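Side-chain contact in thymine dioxygenase (Neurospora crassa, PDB 5C3Q), which probably acts as a thymine-7-hydroxylase, a metal-dependent dioxygenase that uses 2-oxoglutarate to oxidise the methyl group of thymine: residues A[37-40]-A[41-45]. Sequence-based numbering, arbitrary orientation.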
# COMPACT_ATOMS: atom_id res chain seq x y z
N ALA A 37 -14.02 -11.55 10.79
CA ALA A 37 -14.51 -10.60 9.79
C ALA A 37 -13.36 -10.02 8.97
O ALA A 37 -13.46 -9.88 7.75
CB ALA A 37 -15.29 -9.47 10.46
N ILE A 38 -12.27 -9.69 9.65
CA ILE A 38 -11.05 -9.22 9.00
C ILE A 38 -10.53 -10.29 8.03
O ILE A 38 -10.29 -10.00 6.86
CB ILE A 38 -9.96 -8.85 10.04
CG1 ILE A 38 -10.37 -7.56 10.78
CG2 ILE A 38 -8.60 -8.67 9.38
CD1 ILE A 38 -9.59 -7.29 12.05
N LEU A 39 -10.37 -11.51 8.53
CA LEU A 39 -9.90 -12.62 7.69
C LEU A 39 -10.83 -12.87 6.50
O LEU A 39 -10.36 -13.03 5.38
CB LEU A 39 -9.76 -13.90 8.51
CG LEU A 39 -9.30 -15.13 7.72
CD1 LEU A 39 -7.93 -14.89 7.09
CD2 LEU A 39 -9.27 -16.36 8.61
N HIS A 40 -12.13 -12.89 6.74
CA HIS A 40 -13.09 -13.12 5.66
C HIS A 40 -12.96 -12.06 4.56
O HIS A 40 -13.04 -12.38 3.38
CB HIS A 40 -14.52 -13.15 6.20
CG HIS A 40 -15.55 -13.52 5.17
ND1 HIS A 40 -15.73 -14.81 4.73
CD2 HIS A 40 -16.44 -12.76 4.50
CE1 HIS A 40 -16.69 -14.83 3.83
NE2 HIS A 40 -17.13 -13.60 3.66
N GLY A 41 -12.73 -10.81 4.96
CA GLY A 41 -12.45 -9.72 4.02
C GLY A 41 -11.23 -9.99 3.15
O GLY A 41 -11.28 -9.81 1.93
N PHE A 42 -10.14 -10.41 3.76
CA PHE A 42 -8.92 -10.73 3.01
C PHE A 42 -9.10 -11.97 2.12
O PHE A 42 -8.51 -12.04 1.04
CB PHE A 42 -7.72 -10.94 3.95
CG PHE A 42 -7.22 -9.67 4.60
CD1 PHE A 42 -6.97 -8.53 3.86
CD2 PHE A 42 -6.99 -9.63 5.97
CE1 PHE A 42 -6.50 -7.37 4.46
CE2 PHE A 42 -6.53 -8.48 6.58
CZ PHE A 42 -6.28 -7.35 5.82
N GLN A 43 -9.93 -12.92 2.55
CA GLN A 43 -10.16 -14.15 1.78
C GLN A 43 -11.09 -13.97 0.58
O GLN A 43 -11.16 -14.86 -0.27
CB GLN A 43 -10.72 -15.26 2.69
CG GLN A 43 -9.74 -15.80 3.71
CD GLN A 43 -10.37 -16.82 4.64
OE1 GLN A 43 -11.56 -16.77 4.91
NE2 GLN A 43 -9.57 -17.75 5.14
N THR A 44 -11.81 -12.86 0.51
CA THR A 44 -12.83 -12.66 -0.51
C THR A 44 -12.48 -11.48 -1.41
O THR A 44 -12.25 -11.65 -2.61
CB THR A 44 -14.23 -12.48 0.12
OG1 THR A 44 -14.19 -11.44 1.10
CG2 THR A 44 -14.67 -13.78 0.79
N ALA A 45 -12.39 -10.29 -0.82
CA ALA A 45 -12.08 -9.07 -1.56
C ALA A 45 -10.58 -8.77 -1.65
O ALA A 45 -10.13 -8.11 -2.58
CB ALA A 45 -12.79 -7.88 -0.94
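The hydroxyl OG1 of Thr44 donates a hydrogen bond to the backbone O of His40, 2.7 Å away. The approach is off-plane, with OG1 tilted 27° from the carbonyl plane. A chi1 of 53° sets OG1 between the backbone N and the carbonyl carbon, which turns it back onto the preceding helical turn. The same rotation sends CG2 over one face of the His40 imidazole. This is a CH-pi contact, 4.0 Å from CG2 of Thr44 to the ring centroid of His40, with the methyl displaced toward the NE2 and CE1 rim. His40 and Thr44 are both exposed. One residue earlier, Gln43 N donates a hydrogen bond to Leu39 O at 2.9 Å. The extended Gln43 side chain passes across Leu39 at a slant, its amide against the isobutyl group. CG of Leu39 lies 3.7 Å from CD of Gln43, and NE2 of Gln43 also sits beside both Leu39 methyls. With the amide cut back to an alanine here, CG and both methyls of Leu39 would lose this neighbour, and a gap would probably open beside them. These pairs belong to the C-terminal turns of helix 28-44, which leads into strand 47-51 of the large sheet in this double-stranded beta-helix (DSBH) enzyme. The i to i+4 helical hydrogen bonds before Gln43 run from Phe42 N to Ile38 O and from Gly41 N to Ala37 O. On the buried flank, Ile38 and Phe42 lie side by side and point the same way. With CG2 anti to the backbone N, Ile38 brings this methyl to 3.5 Å from CE2 of Phe42. Ile48 of strand 47-51 touches both side chains, and helix 147-173 packs Ala168 on Ile38, and Val165 and Ile169 on Phe42. The Phe42 side chain is about 13 Å from the bound nickel ion.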